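Local atomic coordinates of histone-lysine N-methyltransferase, H3 lysine-9 specific SUVH4 (Arabidopsis thaliana, PDB entry 4QEO), a protein that places a repressive methyl mark on histone H3 and binds methylated DNA, so that histone and DNA methylation are coupled in gene silencing. Residues C242-E250 and P267-K275; F314-G322 and V345-R354. All blocks are in the same frame, centred on the assembly; numbering follows the deposited sequence.

Interaction 1: residues C242-E250 and P267-K275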
ATOM      1  N   CYS A 242      -3.889   9.959 -25.363  1.00 67.33           N
ATOM      2  CA  CYS A 242      -4.267  11.273 -24.875  1.00 66.74           C
ATOM      3  C   CYS A 242      -3.186  11.767 -23.926  1.00 63.36           C
ATOM      4  O   CYS A 242      -2.841  11.083 -22.969  1.00 60.49           O
ATOM      5  CB  CYS A 242      -5.619  11.198 -24.157  1.00 66.14           C
ATOM      6  SG  CYS A 242      -6.221  12.756 -23.471  1.00 69.34           S
ATOM      7  N   GLU A 243      -2.652  12.953 -24.197  1.00 72.10           N
ATOM      8  CA  GLU A 243      -1.576  13.525 -23.394  1.00 75.12           C
ATOM      9  C   GLU A 243      -2.018  13.793 -21.941  1.00 70.60           C
ATOM     10  O   GLU A 243      -1.182  13.879 -21.038  1.00 68.47           O
ATOM     11  CB  GLU A 243      -1.059  14.810 -24.059  1.00 86.22           C
ATOM     12  CG  GLU A 243       0.397  15.156 -23.758  1.00 95.21           C
ATOM     13  CD  GLU A 243       1.310  15.025 -24.974  1.00101.90           C
ATOM     14  OE1 GLU A 243       0.796  14.932 -26.112  1.00103.69           O
ATOM     15  OE2 GLU A 243       2.546  15.017 -24.788  1.00102.93           O
ATOM     16  N   ASP A 244      -3.332  13.898 -21.725  1.00 61.97           N
ATOM     17  CA  ASP A 244      -3.896  14.230 -20.412  1.00 57.25           C
ATOM     18  C   ASP A 244      -5.421  14.187 -20.449  1.00 56.71           C
ATOM     19  O   ASP A 244      -6.045  15.088 -20.996  1.00 59.05           O
ATOM     20  CB  ASP A 244      -3.451  15.632 -19.990  1.00 55.71           C
ATOM     21  CG  ASP A 244      -4.055  16.071 -18.662  1.00 59.68           C
ATOM     22  OD1 ASP A 244      -4.654  15.240 -17.946  1.00 55.89           O
ATOM     23  OD2 ASP A 244      -3.914  17.263 -18.321  1.00 62.15           O
ATOM     24  N   ILE A 245      -6.028  13.166 -19.853  1.00 56.21           N
ATOM     25  CA  ILE A 245      -7.488  13.050 -19.894  1.00 54.30           C
ATOM     26  C   ILE A 245      -8.189  14.197 -19.165  1.00 58.16           C
ATOM     27  O   ILE A 245      -9.324  14.552 -19.499  1.00 57.37           O
ATOM     28  CB  ILE A 245      -7.994  11.708 -19.334  1.00 54.77           C
ATOM     29  CG1 ILE A 245      -7.614  11.559 -17.861  1.00 49.04           C
ATOM     30  CG2 ILE A 245      -7.442  10.553 -20.149  1.00 57.75           C
ATOM     31  CD1 ILE A 245      -8.387  10.479 -17.135  1.00 52.12           C
ATOM     32  N   SER A 246      -7.516  14.774 -18.173  1.00 55.75           N
ATOM     33  CA  SER A 246      -8.065  15.924 -17.470  1.00 58.58           C
ATOM     34  C   SER A 246      -7.944  17.107 -18.422  1.00 63.49           C
ATOM     35  O   SER A 246      -7.324  17.000 -19.480  1.00 67.58           O
ATOM     36  CB  SER A 246      -7.318  16.176 -16.153  1.00 54.82           C
ATOM     37  OG  SER A 246      -6.193  17.026 -16.324  1.00 54.11           O
ATOM     38  N   GLY A 247      -8.529  18.240 -18.078  1.00 64.63           N
ATOM     39  CA  GLY A 247      -8.477  19.361 -19.003  1.00 74.84           C
ATOM     40  C   GLY A 247      -7.100  20.000 -19.052  1.00 79.66           C
ATOM     41  O   GLY A 247      -6.827  20.866 -19.886  1.00 84.13           O
ATOM     42  N   GLY A 248      -6.216  19.529 -18.177  1.00 71.92           N
ATOM     43  CA  GLY A 248      -5.127  20.341 -17.678  1.00 66.16           C
ATOM     44  C   GLY A 248      -5.663  20.809 -16.336  1.00 63.26           C
ATOM     45  O   GLY A 248      -5.085  21.656 -15.648  1.00 66.55           O
ATOM     46  N   LEU A 249      -6.805  20.228 -15.978  1.00 56.04           N
ATOM     47  CA  LEU A 249      -7.516  20.516 -14.739  1.00 48.41           C
ATOM     48  C   LEU A 249      -6.834  19.933 -13.506  1.00 50.90           C
ATOM     49  O   LEU A 249      -6.738  20.584 -12.470  1.00 55.59           O
ATOM     50  CB  LEU A 249      -8.948  19.977 -14.832  1.00 45.48           C
ATOM     51  CG  LEU A 249      -9.905  20.725 -15.771  1.00 48.91           C
ATOM     52  CD1 LEU A 249     -11.344  20.198 -15.650  1.00 46.92           C
ATOM     53  CD2 LEU A 249      -9.854  22.224 -15.489  1.00 47.22           C
ATOM     54  N   GLU A 250      -6.375  18.693 -13.609  1.00 53.43           N
ATOM     55  CA  GLU A 250      -5.670  18.080 -12.494  1.00 51.39           C
ATOM     56  C   GLU A 250      -4.290  18.689 -12.350  1.00 51.46           C
ATOM     57  O   GLU A 250      -3.642  19.041 -13.335  1.00 50.80           O
ATOM     58  CB  GLU A 250      -5.565  16.556 -12.658  1.00 51.18           C
ATOM     59  CG  GLU A 250      -6.904  15.832 -12.640  1.00 48.59           C
ATOM     60  CD  GLU A 250      -7.606  15.873 -11.288  1.00 48.01           C
ATOM     61  OE1 GLU A 250      -7.049  16.435 -10.317  1.00 46.38           O
ATOM     62  OE2 GLU A 250      -8.721  15.319 -11.195  1.00 44.02           O
ATOM     63  N   PRO A 267     -10.298   7.580 -24.052  1.00 80.06           N
ATOM     64  CA  PRO A 267     -11.358   7.389 -23.061  1.00 75.79           C
ATOM     65  C   PRO A 267     -12.221   8.639 -22.888  1.00 77.66           C
ATOM     66  O   PRO A 267     -13.352   8.536 -22.409  1.00 81.24           O
ATOM     67  CB  PRO A 267     -10.580   7.099 -21.774  1.00 67.19           C
ATOM     68  CG  PRO A 267      -9.211   7.643 -22.015  1.00 64.59           C
ATOM     69  CD  PRO A 267      -8.961   7.400 -23.460  1.00 71.73           C
ATOM     70  N   THR A 268     -11.689   9.793 -23.284  1.00 83.25           N
ATOM     71  CA  THR A 268     -12.389  11.069 -23.134  1.00 84.23           C
ATOM     72  C   THR A 268     -13.560  11.237 -24.104  1.00 87.90           C
ATOM     73  O   THR A 268     -14.473  12.007 -23.840  1.00 91.47           O
ATOM     74  CB  THR A 268     -11.426  12.263 -23.312  1.00 80.89           C
ATOM     75  OG1 THR A 268     -10.649  12.068 -24.500  1.00 82.33           O
ATOM     76  CG2 THR A 268     -10.490  12.396 -22.104  1.00 75.49           C
ATOM     77  N   SER A 269     -13.528  10.526 -25.225  1.00 81.17           N
ATOM     78  CA  SER A 269     -14.598  10.617 -26.220  1.00 85.67           C
ATOM     79  C   SER A 269     -15.968  10.303 -25.618  1.00 85.45           C
ATOM     80  O   SER A 269     -16.174   9.230 -25.061  1.00 82.35           O
ATOM     81  CB  SER A 269     -14.326   9.680 -27.399  1.00 90.26           C
ATOM     82  OG  SER A 269     -13.016   9.857 -27.911  1.00 91.85           O
ATOM     83  N   GLY A 270     -16.892  11.255 -25.719  1.00 92.32           N
ATOM     84  CA  GLY A 270     -18.227  11.097 -25.168  1.00 89.81           C
ATOM     85  C   GLY A 270     -18.274  11.418 -23.688  1.00 85.12           C
ATOM     86  O   GLY A 270     -19.306  11.251 -23.034  1.00 86.91           O
ATOM     87  N   PHE A 271     -17.150  11.901 -23.165  1.00 78.20           N
ATOM     88  CA  PHE A 271     -16.990  12.150 -21.737  1.00 69.58           C
ATOM     89  C   PHE A 271     -16.269  13.474 -21.503  1.00 65.07           C
ATOM     90  O   PHE A 271     -15.270  13.763 -22.152  1.00 69.16           O
ATOM     91  CB  PHE A 271     -16.212  10.992 -21.095  1.00 66.77           C
ATOM     92  CG  PHE A 271     -15.922  11.180 -19.632  1.00 63.25           C
ATOM     93  CD1 PHE A 271     -16.877  10.867 -18.676  1.00 62.65           C
ATOM     94  CD2 PHE A 271     -14.685  11.655 -19.213  1.00 60.26           C
ATOM     95  CE1 PHE A 271     -16.607  11.025 -17.329  1.00 60.38           C
ATOM     96  CE2 PHE A 271     -14.406  11.822 -17.868  1.00 57.59           C
ATOM     97  CZ  PHE A 271     -15.365  11.509 -16.922  1.00 58.36           C
ATOM     98  N   THR A 272     -16.774  14.285 -20.582  1.00 55.91           N
ATOM     99  CA  THR A 272     -16.131  15.571 -20.301  1.00 55.99           C
ATOM    100  C   THR A 272     -15.646  15.659 -18.863  1.00 52.21           C
ATOM    101  O   THR A 272     -16.402  15.452 -17.914  1.00 51.44           O
ATOM    102  CB  THR A 272     -17.031  16.804 -20.607  1.00 65.84           C
ATOM    103  OG1 THR A 272     -18.259  16.704 -19.877  1.00 65.20           O
ATOM    104  CG2 THR A 272     -17.317  16.925 -22.103  1.00 64.86           C
ATOM    105  N   TYR A 273     -14.375  15.998 -18.719  1.00 46.69           N
ATOM    106  CA  TYR A 273     -13.723  15.988 -17.422  1.00 44.17           C
ATOM    107  C   TYR A 273     -14.119  17.172 -16.565  1.00 46.31           C
ATOM    108  O   TYR A 273     -14.014  18.317 -16.998  1.00 48.91           O
ATOM    109  CB  TYR A 273     -12.206  15.979 -17.601  1.00 43.30           C
ATOM    110  CG  TYR A 273     -11.468  15.424 -16.408  1.00 43.29           C
ATOM    111  CD1 TYR A 273     -11.244  16.205 -15.282  1.00 44.36           C
ATOM    112  CD2 TYR A 273     -10.987  14.120 -16.414  1.00 42.36           C
ATOM    113  CE1 TYR A 273     -10.570  15.704 -14.188  1.00 43.68           C
ATOM    114  CE2 TYR A 273     -10.310  13.605 -15.319  1.00 43.58           C
ATOM    115  CZ  TYR A 273     -10.100  14.402 -14.210  1.00 44.93           C
ATOM    116  OH  TYR A 273      -9.427  13.903 -13.115  1.00 43.38           O
ATOM    117  N   ILE A 274     -14.572  16.886 -15.345  1.00 43.51           N
ATOM    118  CA  ILE A 274     -14.831  17.916 -14.348  1.00 43.53           C
ATOM    119  C   ILE A 274     -14.126  17.584 -13.031  1.00 43.74           C
ATOM    120  O   ILE A 274     -13.866  16.413 -12.731  1.00 42.38           O
ATOM    121  CB  ILE A 274     -16.344  18.101 -14.100  1.00 43.78           C
ATOM    122  CG1 ILE A 274     -16.978  16.789 -13.644  1.00 41.38           C
ATOM    123  CG2 ILE A 274     -17.035  18.603 -15.365  1.00 45.10           C
ATOM    124  CD1 ILE A 274     -18.494  16.861 -13.480  1.00 41.87           C
ATOM    125  N   LYS A 275     -13.805  18.614 -12.255  1.00 41.72           N
ATOM    126  CA  LYS A 275     -13.162  18.420 -10.956  1.00 45.06           C
ATOM    127  C   LYS A 275     -14.160  18.593  -9.823  1.00 40.49           C
ATOM    128  O   LYS A 275     -13.857  18.308  -8.672  1.00 36.96           O
ATOM    129  CB  LYS A 275     -11.987  19.389 -10.763  1.00 50.90           C
ATOM    130  CG  LYS A 275     -10.628  18.833 -11.215  1.00 60.55           C
ATOM    131  CD  LYS A 275      -9.451  19.656 -10.676  1.00 64.10           C
ATOM    132  CE  LYS A 275      -8.943  19.117  -9.341  1.00 66.43           C
ATOM    133  NZ  LYS A 275      -7.730  19.851  -8.856  1.00 69.23           N
TER
HETATM  134  O   HOH W   1      -5.433  18.109  -9.098  1.00 41.15           O
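Tyr-273 lies flat beneath the backbone of Ser-246, whose CA sits over the centre of the ring, 3.6 Å from its centroid and close to the ring normal, a CH-pi contact. The phenol reaches there because CG stands anti to the backbone N (chi1 -157°), and its OH then gives a very short hydrogen bond of 2.5 Å to Glu-250 OE2. That oxygen lies in the ring plane, while the carboxylate itself is turned 89° from the ring. Leu-249 CD1 packs at another part of the ring edge, 4.0 Å from Tyr-273 CD1. The other carboxylate oxygen, Glu-250 OE1, forms a long salt bridge with Lys-275 NZ at 3.8 Å, and a water that donates to OE1 and accepts from NZ closes the gap. Toward the start of both segments, Ile-245 CG2 meets Pro-267 CG at 3.9 Å, and Thr-268 CG2 rests against Ile-245 CB.

The loop that follows strand 240-242, within the pre-SET region, is shaped by two successive side-chain turns. In an Asx turn Asp-244 OD1 accepts from Ser-246 N and also from Ser-246 OG; in the ST turn that follows, Ser-246 OG accepts from Gly-248 N, and it takes Glu-250 N as well. Facing it, a type II turn from Thr-268 to Phe-271 leads into strand 272-273, which pairs in parallel with strand 452-453. Asp-244 OD1 has a further donor in Ile-254 N.

Interaction 2: residues F314-G322 and V345-R354; sequences FPYVDLNDG and VNRTSQKRLR
Thr-348 covers one face of the Tyr-316 ring: its CB stands over the ring centre, 3.3 Å from the centroid and 8° off the normal, in a CH-pi contact. Thr-348 OG1 lies over the CG end of the same face, and CG2 extends past CE1 to Gly-322 O. Val-345 CG1 packs on Tyr-316 CB at 3.8 Å, while its other methyl, CG2, presses on the carboxylate carbon of Asp-318. Asn-346 crosses Phe-314 and Pro-315 at about a right angle, its OD1 lying 3.6 Å from Pro-315 CD; ND2 donates to Phe-332 O, whereas OD1 is buried without a partner. Were Tyr-316 an alanine, the Thr-348 side chain would probably lose the surface it rests on, leaving a gap beneath the 3-10 segment.

Among the polar contacts, Arg-354 NH2 donates to Asp-321 O at 2.6 Å with an N-H...O angle of 164°; the oxygen lies near the guanidinium plane, but the donor stands 37° out of the carbonyl plane. The arginine chain runs extended from CG to NE to reach it. A water donates to Asp-321 O and Thr-348 OG1 and accepts from Lys-351 NZ, which also bonds Lys-343 O. Thr-348 OG1 donates to Val-345 O at 2.5 Å, tying the threonine to the start of its own 3-10 segment. Gly-322 closes a type I' turn from Leu-319, where a CB would collide with Thr-348 OG1.

This beta-hairpin, strand 316-317 paired antiparallel with 323-324, belongs to the pre-SET region, whose cysteines hold the triangular three-zinc cluster; Asn-346 lies beside Cys-334 of that cluster. Val-317 and Leu-319 face helix 10-30, Tyr-316 packs on Phe-487 of strand 483-488, and Thr-348 and Arg-354 rest on Pro-380 of strand 380-383.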
ATOM      1  N   PHE A 314      -8.789  13.774  15.541  1.00 46.25           N
ATOM      2  CA  PHE A 314      -8.583  13.940  14.110  1.00 44.05           C
ATOM      3  C   PHE A 314      -8.389  12.596  13.411  1.00 41.74           C
ATOM      4  O   PHE A 314      -7.586  11.770  13.849  1.00 43.61           O
ATOM      5  CB  PHE A 314      -7.404  14.870  13.837  1.00 44.61           C
ATOM      6  CG  PHE A 314      -7.639  16.269  14.306  1.00 48.37           C
ATOM      7  CD1 PHE A 314      -8.414  17.140  13.554  1.00 49.46           C
ATOM      8  CD2 PHE A 314      -7.114  16.710  15.511  1.00 48.57           C
ATOM      9  CE1 PHE A 314      -8.653  18.437  13.991  1.00 50.25           C
ATOM     10  CE2 PHE A 314      -7.341  18.007  15.948  1.00 53.86           C
ATOM     11  CZ  PHE A 314      -8.114  18.869  15.187  1.00 50.52           C
ATOM     12  N   PRO A 315      -9.161  12.372  12.339  1.00 38.04           N
ATOM     13  CA  PRO A 315      -9.115  11.132  11.558  1.00 38.38           C
ATOM     14  C   PRO A 315      -7.872  11.058  10.674  1.00 34.33           C
ATOM     15  O   PRO A 315      -7.467   9.960  10.288  1.00 36.47           O
ATOM     16  CB  PRO A 315     -10.400  11.199  10.719  1.00 38.68           C
ATOM     17  CG  PRO A 315     -10.695  12.667  10.605  1.00 41.17           C
ATOM     18  CD  PRO A 315     -10.254  13.268  11.910  1.00 38.69           C
ATOM     19  N   TYR A 316      -7.265  12.204  10.380  1.00 33.27           N
ATOM     20  CA  TYR A 316      -6.063  12.235   9.555  1.00 36.10           C
ATOM     21  C   TYR A 316      -4.853  12.573  10.386  1.00 41.76           C
ATOM     22  O   TYR A 316      -4.951  13.340  11.346  1.00 33.54           O
ATOM     23  CB  TYR A 316      -6.158  13.275   8.442  1.00 32.83           C
ATOM     24  CG  TYR A 316      -7.285  13.080   7.457  1.00 33.97           C
ATOM     25  CD1 TYR A 316      -7.219  12.095   6.475  1.00 34.81           C
ATOM     26  CD2 TYR A 316      -8.397  13.914   7.483  1.00 30.22           C
ATOM     27  CE1 TYR A 316      -8.239  11.928   5.562  1.00 31.66           C
ATOM     28  CE2 TYR A 316      -9.427  13.757   6.579  1.00 29.49           C
ATOM     29  CZ  TYR A 316      -9.345  12.771   5.620  1.00 34.87           C
ATOM     30  OH  TYR A 316     -10.372  12.631   4.720  1.00 33.13           O
ATOM     31  N   VAL A 317      -3.711  12.006   9.998  1.00 38.94           N
ATOM     32  CA  VAL A 317      -2.438  12.375  10.581  1.00 37.22           C
ATOM     33  C   VAL A 317      -1.665  13.195   9.554  1.00 35.55           C
ATOM     34  O   VAL A 317      -1.824  13.013   8.345  1.00 35.23           O
ATOM     35  CB  VAL A 317      -1.624  11.129  11.044  1.00 40.30           C
ATOM     36  CG1 VAL A 317      -1.095  10.343   9.859  1.00 34.39           C
ATOM     37  CG2 VAL A 317      -0.498  11.544  11.970  1.00 43.51           C
ATOM     38  N   ASP A 318      -0.843  14.115  10.041  1.00 37.90           N
ATOM     39  CA  ASP A 318      -0.109  15.030   9.180  1.00 35.25           C
ATOM     40  C   ASP A 318       1.182  14.395   8.712  1.00 42.72           C
ATOM     41  O   ASP A 318       2.263  14.742   9.189  1.00 47.26           O
ATOM     42  CB  ASP A 318       0.210  16.325   9.933  1.00 46.91           C
ATOM     43  CG  ASP A 318       0.836  17.376   9.038  1.00 55.72           C
ATOM     44  OD1 ASP A 318       0.779  17.205   7.804  1.00 55.08           O
ATOM     45  OD2 ASP A 318       1.374  18.375   9.563  1.00 66.18           O
ATOM     46  N   LEU A 319       1.068  13.466   7.774  1.00 39.05           N
ATOM     47  CA  LEU A 319       2.223  12.730   7.301  1.00 35.73           C
ATOM     48  C   LEU A 319       2.055  12.542   5.807  1.00 33.44           C
ATOM     49  O   LEU A 319       0.966  12.184   5.344  1.00 36.53           O
ATOM     50  CB  LEU A 319       2.301  11.378   8.011  1.00 42.37           C
ATOM     51  CG  LEU A 319       3.393  10.396   7.576  1.00 39.70           C
ATOM     52  CD1 LEU A 319       4.775  10.950   7.909  1.00 39.55           C
ATOM     53  CD2 LEU A 319       3.179   9.029   8.218  1.00 38.90           C
ATOM     54  N   ASN A 320       3.118  12.790   5.050  1.00 35.21           N
ATOM     55  CA  ASN A 320       3.059  12.638   3.603  1.00 42.60           C
ATOM     56  C   ASN A 320       1.871  13.422   3.036  1.00 44.66           C
ATOM     57  O   ASN A 320       1.127  12.912   2.198  1.00 47.33           O
ATOM     58  CB  ASN A 320       2.933  11.151   3.207  1.00 40.02           C
ATOM     59  CG  ASN A 320       4.016  10.269   3.822  1.00 46.25           C
ATOM     60  OD1 ASN A 320       3.765   9.104   4.158  1.00 44.72           O
ATOM     61  ND2 ASN A 320       5.222  10.806   3.953  1.00 46.46           N
ATOM     62  N   ASP A 321       1.679  14.641   3.534  1.00 41.91           N
ATOM     63  CA  ASP A 321       0.590  15.518   3.094  1.00 39.69           C
ATOM     64  C   ASP A 321      -0.797  15.041   3.509  1.00 40.18           C
ATOM     65  O   ASP A 321      -1.803  15.497   2.963  1.00 36.47           O
ATOM     66  CB  ASP A 321       0.642  15.769   1.584  1.00 45.81           C
ATOM     67  CG  ASP A 321       1.859  16.559   1.174  1.00 51.63           C
ATOM     68  OD1 ASP A 321       2.161  17.568   1.849  1.00 53.82           O
ATOM     69  OD2 ASP A 321       2.521  16.162   0.191  1.00 51.37           O
ATOM     70  N   GLY A 322      -0.849  14.128   4.477  1.00 40.79           N
ATOM     71  CA  GLY A 322      -2.110  13.744   5.091  1.00 36.55           C
ATOM     72  C   GLY A 322      -2.515  12.316   4.773  1.00 36.27           C
ATOM     73  O   GLY A 322      -2.653  11.951   3.609  1.00 35.30           O
ATOM     74  N   VAL A 345      -5.024  19.813   7.978  1.00 33.17           N
ATOM     75  CA  VAL A 345      -4.902  18.367   7.757  1.00 34.89           C
ATOM     76  C   VAL A 345      -6.291  17.724   7.752  1.00 34.61           C
ATOM     77  O   VAL A 345      -6.523  16.692   7.101  1.00 35.43           O
ATOM     78  CB  VAL A 345      -3.949  17.717   8.778  1.00 39.18           C
ATOM     79  CG1 VAL A 345      -3.720  16.241   8.460  1.00 32.76           C
ATOM     80  CG2 VAL A 345      -2.620  18.445   8.757  1.00 40.85           C
ATOM     81  N   ASN A 346      -7.235  18.383   8.420  1.00 31.78           N
ATOM     82  CA  ASN A 346      -8.611  17.913   8.385  1.00 34.98           C
ATOM     83  C   ASN A 346      -9.351  18.318   7.104  1.00 33.92           C
ATOM     84  O   ASN A 346     -10.564  18.196   7.017  1.00 32.68           O
ATOM     85  CB  ASN A 346      -9.388  18.310   9.640  1.00 39.18           C
ATOM     86  CG  ASN A 346     -10.541  17.364   9.923  1.00 40.07           C
ATOM     87  OD1 ASN A 346     -10.400  16.153   9.801  1.00 38.94           O
ATOM     88  ND2 ASN A 346     -11.702  17.917  10.255  1.00 36.01           N
ATOM     89  N   ARG A 347      -8.599  18.777   6.109  1.00 29.23           N
ATOM     90  CA  ARG A 347      -9.105  18.889   4.753  1.00 28.06           C
ATOM     91  C   ARG A 347      -8.361  17.923   3.815  1.00 32.92           C
ATOM     92  O   ARG A 347      -8.319  18.154   2.611  1.00 31.83           O
ATOM     93  CB  ARG A 347      -8.937  20.326   4.241  1.00 32.01           C
ATOM     94  CG  ARG A 347      -9.652  21.395   5.080  1.00 30.58           C
ATOM     95  CD  ARG A 347      -9.366  22.779   4.521  1.00 29.70           C
ATOM     96  NE  ARG A 347     -10.064  23.867   5.212  1.00 34.10           N
ATOM     97  CZ  ARG A 347     -11.283  24.297   4.891  1.00 33.13           C
ATOM     98  NH1 ARG A 347     -11.965  23.707   3.922  1.00 28.14           N
ATOM     99  NH2 ARG A 347     -11.831  25.316   5.545  1.00 31.91           N
ATOM    100  N   THR A 348      -7.776  16.855   4.359  1.00 29.94           N
ATOM    101  CA  THR A 348      -6.966  15.935   3.533  1.00 31.87           C
ATOM    102  C   THR A 348      -7.508  15.560   2.135  1.00 32.21           C
ATOM    103  O   THR A 348      -6.788  15.707   1.146  1.00 30.73           O
ATOM    104  CB  THR A 348      -6.554  14.681   4.320  1.00 34.70           C
ATOM    105  OG1 THR A 348      -5.638  15.069   5.347  1.00 38.49           O
ATOM    106  CG2 THR A 348      -5.876  13.633   3.404  1.00 31.58           C
ATOM    107  N   SER A 349      -8.770  15.133   2.028  1.00 30.75           N
ATOM    108  CA  SER A 349      -9.281  14.684   0.726  1.00 31.16           C
ATOM    109  C   SER A 349      -9.627  15.814  -0.245  1.00 33.23           C
ATOM    110  O   SER A 349      -9.989  15.560  -1.396  1.00 30.58           O
ATOM    111  CB  SER A 349     -10.483  13.752   0.886  1.00 29.78           C
ATOM    112  OG  SER A 349     -11.647  14.482   1.202  1.00 30.16           O
ATOM    113  N   GLN A 350      -9.507  17.056   0.209  1.00 34.69           N
ATOM    114  CA  GLN A 350      -9.856  18.201  -0.627  1.00 35.71           C
ATOM    115  C   GLN A 350      -8.648  18.683  -1.416  1.00 37.77           C
ATOM    116  O   GLN A 350      -8.753  19.533  -2.297  1.00 38.80           O
ATOM    117  CB  GLN A 350     -10.386  19.353   0.231  1.00 29.46           C
ATOM    118  CG  GLN A 350     -11.718  19.063   0.908  1.00 33.27           C
ATOM    119  CD  GLN A 350     -12.008  20.009   2.079  1.00 34.21           C
ATOM    120  OE1 GLN A 350     -11.687  21.207   2.042  1.00 34.61           O
ATOM    121  NE2 GLN A 350     -12.621  19.470   3.120  1.00 32.47           N
ATOM    122  N   LYS A 351      -7.488  18.148  -1.080  1.00 31.56           N
ATOM    123  CA  LYS A 351      -6.269  18.663  -1.664  1.00 37.69           C
ATOM    124  C   LYS A 351      -6.044  18.134  -3.081  1.00 37.52           C
ATOM    125  O   LYS A 351      -6.748  17.229  -3.551  1.00 35.21           O
ATOM    126  CB  LYS A 351      -5.091  18.406  -0.722  1.00 40.90           C
ATOM    127  CG  LYS A 351      -5.282  19.169   0.590  1.00 45.01           C
ATOM    128  CD  LYS A 351      -4.164  18.951   1.591  1.00 47.15           C
ATOM    129  CE  LYS A 351      -4.420  19.777   2.858  1.00 46.88           C
ATOM    130  NZ  LYS A 351      -3.290  19.677   3.825  1.00 46.48           N
ATOM    131  N   ARG A 352      -5.077  18.728  -3.765  1.00 38.92           N
ATOM    132  CA  ARG A 352      -4.851  18.441  -5.168  1.00 45.58           C
ATOM    133  C   ARG A 352      -4.306  17.031  -5.337  1.00 39.64           C
ATOM    134  O   ARG A 352      -3.741  16.457  -4.402  1.00 34.33           O
ATOM    135  CB  ARG A 352      -3.867  19.445  -5.740  1.00 50.59           C
ATOM    136  CG  ARG A 352      -2.545  19.382  -5.051  1.00 57.67           C
ATOM    137  CD  ARG A 352      -1.682  20.550  -5.438  1.00 70.13           C
ATOM    138  NE  ARG A 352      -0.347  20.422  -4.870  1.00 77.19           N
ATOM    139  CZ  ARG A 352       0.594  21.350  -4.988  1.00 83.80           C
ATOM    140  NH1 ARG A 352       0.329  22.463  -5.656  1.00 85.45           N
ATOM    141  NH2 ARG A 352       1.790  21.161  -4.445  1.00 85.51           N
ATOM    142  N   LEU A 353      -4.488  16.481  -6.531  1.00 36.02           N
ATOM    143  CA  LEU A 353      -4.005  15.148  -6.837  1.00 36.48           C
ATOM    144  C   LEU A 353      -2.506  15.087  -6.545  1.00 35.93           C
ATOM    145  O   LEU A 353      -1.736  15.913  -7.036  1.00 38.69           O
ATOM    146  CB  LEU A 353      -4.316  14.802  -8.296  1.00 34.50           C
ATOM    147  CG  LEU A 353      -3.744  13.488  -8.824  1.00 33.82           C
ATOM    148  CD1 LEU A 353      -4.261  12.318  -8.007  1.00 34.68           C
ATOM    149  CD2 LEU A 353      -4.107  13.334 -10.293  1.00 33.73           C
ATOM    150  N   ARG A 354      -2.113  14.134  -5.702  1.00 39.82           N
ATOM    151  CA  ARG A 354      -0.743  14.038  -5.217  1.00 42.46           C
ATOM    152  C   ARG A 354       0.132  13.146  -6.080  1.00 40.77           C
ATOM    153  O   ARG A 354       1.342  13.165  -5.919  1.00 34.92           O
ATOM    154  CB  ARG A 354      -0.699  13.417  -3.815  1.00 46.23           C
ATOM    155  CG  ARG A 354      -1.419  14.147  -2.720  1.00 48.47           C
ATOM    156  CD  ARG A 354      -1.674  13.190  -1.556  1.00 45.75           C
ATOM    157  NE  ARG A 354      -2.060  13.878  -0.327  1.00 40.39           N
ATOM    158  CZ  ARG A 354      -3.219  14.510  -0.155  1.00 50.85           C
ATOM    159  NH1 ARG A 354      -4.113  14.557  -1.138  1.00 56.54           N
ATOM    160  NH2 ARG A 354      -3.484  15.108   0.995  1.00 48.75           N
TER
HETATM  161  O   HOH W   2      -3.378  17.211   4.479  1.00 40.13           O

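Overall arrangement
Interactions 1 and 2 follow one another along the chain, with centres 24 Å apart, and touch where Glu-250 OE1 packs against Leu-353 CB at 3.8 Å. They look toward different sites. Interaction 1 flanks the cofactor pocket: the side chain of Pro-267 lies about 7 Å from the bound S-adenosyl-L-homocysteine and about 3 Å from that of Trp-367, a probable S-adenosyl-L-methionine-binding residue. Interaction 2 borders the zinc cluster, with the Asn-346 side chain about 4 Å from a zinc ion. Its nearest atom is about 7 Å from the bound DNA, whereas interaction 1 stays about 27 Å away from it.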